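PDB 5C98: Agap007691-pb from Anopheles gambiae, which belongs to the serpin family and may, like many of its members, inhibit serine proteases, though its own function has not been established. Local coordinates for residues L171-S176 and F321-Y326; P244-E249 and A350-M355; S51-L56 and D305-F310. One frame throughout, in Å; residues are numbered along the deposited sequence. Where two conformers were deposited one is given.

Interaction 1 (L171-S176 and F321-Y326)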
# COMPACT_ATOMS: atom_id res chain seq x y z
N LEU A 171 -8.69 13.00 -2.14
CA LEU A 171 -8.64 11.86 -1.24
C LEU A 171 -7.19 11.47 -1.00
O LEU A 171 -6.35 11.57 -1.91
CB LEU A 171 -9.38 10.65 -1.86
CG LEU A 171 -9.45 9.36 -1.05
CD1 LEU A 171 -10.18 9.57 0.28
CD2 LEU A 171 -10.13 8.31 -1.90
N PHE A 172 -6.88 11.01 0.21
CA PHE A 172 -5.55 10.59 0.61
C PHE A 172 -5.62 9.29 1.39
O PHE A 172 -6.56 9.08 2.15
CB PHE A 172 -4.87 11.70 1.43
CG PHE A 172 -4.87 12.99 0.70
CD1 PHE A 172 -3.82 13.32 -0.16
CD2 PHE A 172 -5.93 13.86 0.79
CE1 PHE A 172 -3.86 14.50 -0.87
CE2 PHE A 172 -5.97 15.01 0.06
CZ PHE A 172 -4.94 15.34 -0.76
N SER A 173 -4.64 8.41 1.17
CA SER A 173 -4.51 7.14 1.88
C SER A 173 -3.10 7.03 2.40
O SER A 173 -2.15 7.17 1.63
CB SER A 173 -4.76 5.99 0.90
OG SER A 173 -4.21 4.79 1.43
N GLY A 174 -2.95 6.76 3.68
CA GLY A 174 -1.67 6.41 4.26
C GLY A 174 -1.71 5.00 4.81
O GLY A 174 -2.58 4.72 5.64
N VAL A 175 -0.77 4.12 4.43
CA VAL A 175 -0.68 2.77 4.99
C VAL A 175 0.75 2.55 5.47
O VAL A 175 1.68 2.49 4.66
CB VAL A 175 -1.10 1.68 4.02
CG1 VAL A 175 -0.94 0.30 4.65
CG2 VAL A 175 -2.56 1.94 3.60
N SER A 176 0.92 2.40 6.78
CA SER A 176 2.22 2.26 7.41
C SER A 176 2.25 0.97 8.19
O SER A 176 1.43 0.75 9.08
CB SER A 176 2.52 3.42 8.34
OG SER A 176 2.53 4.61 7.58
N PHE A 321 -6.22 11.58 -5.96
CA PHE A 321 -6.13 10.53 -4.95
C PHE A 321 -4.66 10.17 -4.86
O PHE A 321 -4.11 9.62 -5.81
CB PHE A 321 -6.98 9.32 -5.34
CG PHE A 321 -7.04 8.22 -4.30
CD1 PHE A 321 -6.50 8.39 -3.03
CD2 PHE A 321 -7.63 7.00 -4.61
CE1 PHE A 321 -6.55 7.36 -2.07
CE2 PHE A 321 -7.67 5.98 -3.65
CZ PHE A 321 -7.14 6.17 -2.41
N ILE A 322 -4.02 10.50 -3.74
CA ILE A 322 -2.61 10.21 -3.47
C ILE A 322 -2.52 9.23 -2.32
O ILE A 322 -3.23 9.37 -1.31
CB ILE A 322 -1.84 11.50 -3.14
CG1 ILE A 322 -1.86 12.48 -4.32
CG2 ILE A 322 -0.41 11.18 -2.73
CD1 ILE A 322 -1.23 11.97 -5.59
N GLN A 323 -1.62 8.27 -2.45
CA GLN A 323 -1.30 7.32 -1.39
C GLN A 323 0.16 7.46 -0.99
O GLN A 323 1.03 7.75 -1.82
CB GLN A 323 -1.55 5.88 -1.82
CG GLN A 323 -1.32 4.85 -0.75
CD GLN A 323 -1.83 3.48 -1.13
OE1 GLN A 323 -1.25 2.79 -1.98
NE2 GLN A 323 -2.92 3.07 -0.51
N HIS A 324 0.45 7.25 0.30
CA HIS A 324 1.82 7.24 0.80
C HIS A 324 1.94 6.08 1.76
O HIS A 324 1.13 5.93 2.68
CB HIS A 324 2.13 8.56 1.51
CG HIS A 324 3.57 8.99 1.42
ND1 HIS A 324 3.94 10.30 1.19
CD2 HIS A 324 4.72 8.30 1.57
CE1 HIS A 324 5.25 10.39 1.19
NE2 HIS A 324 5.76 9.19 1.42
N CYS A 325 2.91 5.21 1.50
CA CYS A 325 3.08 3.99 2.27
C CYS A 325 4.45 3.95 2.90
O CYS A 325 5.41 4.51 2.37
CB CYS A 325 2.93 2.77 1.39
SG CYS A 325 1.21 2.48 0.84
N TYR A 326 4.54 3.24 4.02
CA TYR A 326 5.77 3.10 4.77
C TYR A 326 5.92 1.66 5.26
O TYR A 326 4.94 1.04 5.69
CB TYR A 326 5.73 4.01 5.99
CG TYR A 326 6.90 3.84 6.96
CD1 TYR A 326 8.13 4.42 6.72
CD2 TYR A 326 6.76 3.07 8.11
CE1 TYR A 326 9.22 4.25 7.61
CE2 TYR A 326 7.83 2.89 9.01
CZ TYR A 326 9.04 3.50 8.76
OH TYR A 326 10.11 3.35 9.65

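Interaction 2 (P244-E249 and A350-M355)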
# COMPACT_ATOMS: atom_id res chain seq x y z
N PRO A 244 14.41 -13.22 -6.82
CA PRO A 244 14.61 -13.92 -8.09
C PRO A 244 15.87 -14.77 -8.07
O PRO A 244 16.89 -14.39 -7.49
CB PRO A 244 14.73 -12.79 -9.11
CG PRO A 244 13.98 -11.64 -8.48
CD PRO A 244 14.25 -11.76 -7.00
N TYR A 245 15.81 -15.92 -8.74
CA TYR A 245 17.01 -16.70 -8.93
C TYR A 245 18.03 -15.87 -9.72
O TYR A 245 17.67 -14.95 -10.46
CB TYR A 245 16.70 -17.93 -9.79
CG TYR A 245 15.82 -18.99 -9.14
CD1 TYR A 245 15.64 -19.04 -7.77
CD2 TYR A 245 15.24 -19.98 -9.90
CE1 TYR A 245 14.86 -20.02 -7.18
CE2 TYR A 245 14.47 -20.96 -9.34
CZ TYR A 245 14.29 -20.98 -7.98
OH TYR A 245 13.51 -21.97 -7.39
N ASP A 246 19.30 -16.22 -9.58
CA ASP A 246 20.32 -15.64 -10.46
C ASP A 246 19.92 -15.84 -11.91
O ASP A 246 19.31 -16.85 -12.28
CB ASP A 246 21.66 -16.32 -10.21
CG ASP A 246 22.27 -15.89 -8.90
OD1 ASP A 246 22.62 -14.70 -8.78
OD2 ASP A 246 22.36 -16.73 -7.99
N GLY A 247 20.27 -14.86 -12.74
CA GLY A 247 19.92 -14.87 -14.15
C GLY A 247 18.49 -14.51 -14.46
O GLY A 247 18.06 -14.66 -15.61
N THR A 248 17.72 -14.07 -13.46
CA THR A 248 16.33 -13.69 -13.64
C THR A 248 16.14 -12.28 -13.10
O THR A 248 16.59 -11.97 -11.99
CB THR A 248 15.41 -14.64 -12.89
OG1 THR A 248 15.69 -15.98 -13.29
CG2 THR A 248 13.95 -14.33 -13.15
N GLU A 249 15.48 -11.45 -13.89
CA GLU A 249 15.19 -10.07 -13.51
C GLU A 249 13.97 -10.02 -12.59
O GLU A 249 13.03 -10.79 -12.74
CB GLU A 249 14.84 -9.28 -14.78
CG GLU A 249 15.96 -9.09 -15.79
CD GLU A 249 16.97 -8.11 -15.32
OE1 GLU A 249 16.57 -7.09 -14.70
OE2 GLU A 249 18.17 -8.34 -15.56
N ALA A 350 19.40 -12.00 0.37
CA ALA A 350 18.69 -11.05 -0.47
C ALA A 350 19.63 -9.88 -0.74
O ALA A 350 19.60 -8.84 -0.08
CB ALA A 350 17.39 -10.61 0.19
N ASN A 351 20.50 -10.07 -1.74
CA ASN A 351 21.54 -9.12 -2.13
C ASN A 351 21.32 -8.60 -3.53
O ASN A 351 22.26 -8.12 -4.17
CB ASN A 351 22.92 -9.76 -2.00
CG ASN A 351 23.01 -11.08 -2.73
OD1 ASN A 351 22.23 -11.36 -3.66
ND2 ASN A 351 23.94 -11.93 -2.30
N ARG A 352 20.10 -8.73 -4.02
CA ARG A 352 19.68 -8.23 -5.32
C ARG A 352 18.22 -7.88 -5.20
O ARG A 352 17.56 -8.25 -4.22
CB ARG A 352 19.90 -9.26 -6.43
CG ARG A 352 19.49 -10.62 -6.13
CD ARG A 352 20.12 -11.58 -7.16
NE ARG A 352 19.50 -12.89 -7.07
CZ ARG A 352 19.80 -13.79 -6.15
NH1 ARG A 352 20.78 -13.56 -5.27
NH2 ARG A 352 19.19 -14.94 -6.12
N PRO A 353 17.68 -7.11 -6.14
CA PRO A 353 16.32 -6.58 -6.00
C PRO A 353 15.30 -7.66 -5.73
O PRO A 353 15.32 -8.74 -6.32
CB PRO A 353 16.06 -5.90 -7.34
CG PRO A 353 17.46 -5.44 -7.74
CD PRO A 353 18.37 -6.55 -7.32
N PHE A 354 14.36 -7.34 -4.84
CA PHE A 354 13.36 -8.30 -4.43
C PHE A 354 12.01 -7.61 -4.31
O PHE A 354 11.92 -6.38 -4.20
CB PHE A 354 13.75 -8.99 -3.11
CG PHE A 354 13.97 -8.05 -1.93
CD1 PHE A 354 12.93 -7.62 -1.15
CD2 PHE A 354 15.25 -7.63 -1.62
CE1 PHE A 354 13.19 -6.76 -0.05
CE2 PHE A 354 15.51 -6.78 -0.55
CZ PHE A 354 14.48 -6.36 0.24
N MET A 355 10.97 -8.42 -4.34
CA MET A 355 9.59 -8.00 -4.12
C MET A 355 9.16 -8.46 -2.73
O MET A 355 9.61 -9.51 -2.24
CB MET A 355 8.67 -8.63 -5.19
CG MET A 355 7.18 -8.39 -5.01
SD MET A 355 6.34 -9.16 -6.43
CE MET A 355 4.65 -8.76 -6.02
O HOH W 1 18.19 -11.65 -9.72

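Interaction 3 (S51-L56 and D305-F310)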
# COMPACT_ATOMS: atom_id res chain seq x y z
N SER A 51 -14.04 3.35 -1.87
CA SER A 51 -15.36 2.78 -1.68
C SER A 51 -16.28 3.68 -0.88
O SER A 51 -17.51 3.55 -0.96
CB SER A 51 -15.25 1.44 -0.93
OG SER A 51 -14.88 0.39 -1.79
N MET A 52 -15.72 4.57 -0.05
CA MET A 52 -16.55 5.50 0.72
C MET A 52 -17.40 6.36 -0.21
O MET A 52 -18.47 6.81 0.18
CB MET A 52 -15.68 6.40 1.60
CG MET A 52 -14.82 5.66 2.59
SD MET A 52 -14.09 6.75 3.84
CE MET A 52 -12.97 7.71 2.81
N PHE A 53 -16.93 6.60 -1.43
CA PHE A 53 -17.70 7.41 -2.37
C PHE A 53 -18.73 6.60 -3.15
O PHE A 53 -19.56 7.20 -3.84
CB PHE A 53 -16.72 8.11 -3.32
CG PHE A 53 -15.84 9.07 -2.62
CD1 PHE A 53 -16.24 10.37 -2.44
CD2 PHE A 53 -14.63 8.66 -2.06
CE1 PHE A 53 -15.44 11.28 -1.77
CE2 PHE A 53 -13.83 9.57 -1.36
CZ PHE A 53 -14.24 10.87 -1.23
N TYR A 54 -18.70 5.27 -3.08
CA TYR A 54 -19.64 4.47 -3.85
C TYR A 54 -21.09 4.82 -3.60
O TYR A 54 -21.85 4.90 -4.58
CB TYR A 54 -19.37 3.00 -3.53
CG TYR A 54 -20.24 1.96 -4.18
CD1 TYR A 54 -20.21 1.77 -5.56
CD2 TYR A 54 -21.00 1.09 -3.42
CE1 TYR A 54 -20.95 0.79 -6.15
CE2 TYR A 54 -21.75 0.11 -4.00
CZ TYR A 54 -21.71 -0.05 -5.37
OH TYR A 54 -22.45 -1.04 -5.97
N PRO A 55 -21.54 5.04 -2.37
CA PRO A 55 -22.95 5.41 -2.17
C PRO A 55 -23.33 6.75 -2.78
O PRO A 55 -24.53 7.01 -2.95
CB PRO A 55 -23.10 5.42 -0.64
CG PRO A 55 -21.91 4.71 -0.12
CD PRO A 55 -20.82 4.92 -1.09
N LEU A 56 -22.36 7.60 -3.08
CA LEU A 56 -22.59 8.94 -3.62
C LEU A 56 -22.47 8.98 -5.12
O LEU A 56 -22.65 10.04 -5.72
CB LEU A 56 -21.56 9.91 -3.02
CG LEU A 56 -21.51 9.86 -1.49
CD1 LEU A 56 -20.76 11.04 -0.94
CD2 LEU A 56 -22.90 9.81 -0.88
N ASP A 305 -18.03 13.55 -14.01
CA ASP A 305 -18.56 14.24 -12.83
C ASP A 305 -19.75 13.46 -12.32
O ASP A 305 -20.88 13.63 -12.78
CB ASP A 305 -18.91 15.68 -13.16
CG ASP A 305 -17.68 16.50 -13.53
OD1 ASP A 305 -16.79 16.63 -12.67
OD2 ASP A 305 -17.60 16.99 -14.68
N ASP A 306 -19.50 12.58 -11.34
CA ASP A 306 -20.48 11.58 -10.96
C ASP A 306 -20.71 11.44 -9.46
O ASP A 306 -21.60 10.68 -9.08
CB ASP A 306 -20.09 10.20 -11.54
CG ASP A 306 -21.29 9.36 -11.97
OD1 ASP A 306 -22.31 9.92 -12.45
OD2 ASP A 306 -21.22 8.12 -11.83
N LEU A 307 -20.00 12.18 -8.61
CA LEU A 307 -20.16 12.04 -7.15
C LEU A 307 -21.00 13.16 -6.57
O LEU A 307 -20.74 14.35 -6.80
CB LEU A 307 -18.81 12.05 -6.45
CG LEU A 307 -17.80 11.03 -6.98
CD1 LEU A 307 -16.48 11.07 -6.21
CD2 LEU A 307 -18.39 9.64 -6.94
N HIS A 308 -21.99 12.78 -5.77
CA HIS A 308 -22.87 13.74 -5.11
C HIS A 308 -22.30 14.06 -3.74
O HIS A 308 -22.52 13.36 -2.77
CB HIS A 308 -24.28 13.18 -4.99
CG HIS A 308 -25.25 14.15 -4.40
ND1 HIS A 308 -26.39 13.74 -3.74
CD2 HIS A 308 -25.25 15.50 -4.36
CE1 HIS A 308 -27.05 14.80 -3.32
NE2 HIS A 308 -26.38 15.88 -3.68
N VAL A 309 -21.52 15.14 -3.69
CA VAL A 309 -20.85 15.57 -2.47
C VAL A 309 -21.45 16.86 -1.93
O VAL A 309 -21.60 17.02 -0.72
CB VAL A 309 -19.36 15.76 -2.74
CG1 VAL A 309 -18.64 16.40 -1.55
CG2 VAL A 309 -18.75 14.43 -3.13
N PHE A 310 -21.78 17.79 -2.82
CA PHE A 310 -22.16 19.15 -2.44
C PHE A 310 -23.66 19.40 -2.54
O PHE A 310 -24.40 18.73 -3.27
CB PHE A 310 -21.38 20.13 -3.31
CG PHE A 310 -19.90 20.00 -3.14
CD1 PHE A 310 -19.29 20.44 -1.98
CD2 PHE A 310 -19.11 19.39 -4.10
CE1 PHE A 310 -17.95 20.30 -1.78
CE2 PHE A 310 -17.76 19.26 -3.91
CZ PHE A 310 -17.18 19.71 -2.75

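Interaction 1 (L171-S176 and F321-Y326)
Gln323 NE2 aims an N-H at Ser173 OG, 2.9 Å away, with an angle of 179° at the hydrogen and the oxygen in the amide plane. Ser173 OG is also bonded to His45 ND1, and Gln323 OE1 to Ser42 N, so the carboxamide is held at both ends and its rotation fixed. An extended chain, with Gln323 CG anti to the backbone N (chi1 -177°), carries it there.

The two strands run parallel, 8° apart in direction, in register from Leu171 beside Phe321 to Ser176 beside Tyr326. Ile322 N, His324 N and Tyr326 N donate to the carbonyls of Leu171, Ser173 and Val175, while Ser173 N and Val175 N donate to those of Ile322 and His324. The shortest of these five bonds joins His324 N to Ser173 O at 2.9 Å. Phe321 CA adds a C-H...O contact to Leu171 O at 3.2 Å.

Leu171 CD2 sits 3.5 Å from the centroid of the Phe321 ring, a CH-pi contact over its face, and Ser173 CB meets the ring edge 3.7 Å from Phe321 CE1. On the opposite face of the sheet, Phe172 CD1 packs 4.0 Å from Ile322 CB.

In serpin sheet A, the inserting reactive-centre loop parts this strand pair; the direct bonding of the two strands here is consistent with the native, uninserted state. Strand 95-104 borders residues 171-176 and strand 270-287 borders residues 321-326, while His45, Val46 and Ala49 of helix 43-51 pack against the Leu171, Ser173, Phe321 and Gln323 face.

Interaction 2 (P244-E249 and A350-M355)
The carbonyl oxygen of Pro244 is gripped twice by the Arg352 guanidinium: NH2 donates to Pro244 O at 2.7 Å with an angle of 140° at the hydrogen, and NE reaches the same Pro244 O at 3.0 Å in a weak bond. The site lies at one end of the serpin B-sheet region, where strand 237-244 pairs antiparallel with strand 354-360. Pro244 closes the first strand, a type II turn from Tyr245 to Thr248 follows, and Arg352 lies just ahead of the second.

Asp246 meets the same guanidinium differently. Its carboxylate stacks over one face, the two planes 23° apart, and OD1 stands 4.0 Å from Arg352 NE. This is a long salt bridge of charges alone, since no N-H points at the oxygen; the nearby negative charge would probably favour the arginine's positive one.

At the guanidinium edge, in its plane, a water donates to Thr248 O at 2.8 Å and weakly accepts from Arg352 NE, tying the far end of the turn to the same side chain. Arg352 CG is wedged between its own backbone N and carbonyl carbon (chi1 45°), and the chain then runs extended to NE, which spans the gap to the turn. Arg352 NH1 is turned back toward Asn351 OD1 in a weak bond of 3.1 Å. Beside the polar cluster, Pro244 CD comes 3.3 Å from the backbone Pro353 O.

Interaction 3 (S51-L56 and D305-F310)
Phe53 and Leu307 cross at about a right angle, and one methyl group does the touching: Leu307 CD1 comes 3.8 Å from Phe53 CD1 and 4.1 Å from Phe53 CB. The methyl approaches the ring obliquely, nearest those two atoms. Phe53 CG lies anti to its carbonyl carbon (chi1 -64°), and the ring reaches on to Phe117 and to Leu169 and Leu171 of strand 169-177. Leu307 also packs on Leu169, so both side chains enter one apolar cluster.

Leu56 is oriented against backbone rather than against a side chain. Its CD1 lies 3.4 Å from His308 O, and its CB stands 3.6 Å from the same His308 O. Beyond this, Leu56 is backed by Phe113 and Leu116 of helix 111-119. With CG anti to the backbone N (chi1 -176°), the His308 ring leads away from Leu56; the side chain touches Asp110.

One polar bond joins the segments: His308 N donates to Leu56 O at 2.8 Å with an angle of 166° at the hydrogen. Leu307 CA makes an additional C-H...O contact with that carbonyl oxygen at 3.5 Å. Leu56 O, at the end of the 3-10 segment 54-56, faces His308 N. This segment overlaps the type I turn Ser51-Tyr54 at Tyr54; Leu56 N bonds to Phe53 O, three residues back, at 2.9 Å.

Just beyond, Asp306 extends the attachment with its own backbone bond to Gly58 and a side-chain bond from Val61 N to OD2. The chemistry implies that one short backbone bond, the only hydrogen bond between the two segments, joins the 3-10 end of 51-56 to the loop 305-310. The remaining contact is van der Waals, the Phe53-Leu307 pair and the Leu56 side chain against His308 O, without any charge pairing between the segments.

In the fold
Interaction 1 lies near the centre of the chain and is almost wholly buried; it joins two regular strands through a repeating backbone ladder. Interactions 2 and 3 sit on opposite sides of the chain's centre, their own centres 43 Å apart. Interaction 3, though also buried, joins a 3-10 turn to an irregular loop, and it touches interaction 1 directly: Leu171 CD2 packs 3.9 Å from Phe53 CE2, so sheet and loop share apolar packing. Interaction 2 is partly exposed, does not touch the others, and relies on an arginine with charge and water around it. The polar chemistry thus passes from buried amide, hydroxyl and backbone bonds in the core to charge at the surface.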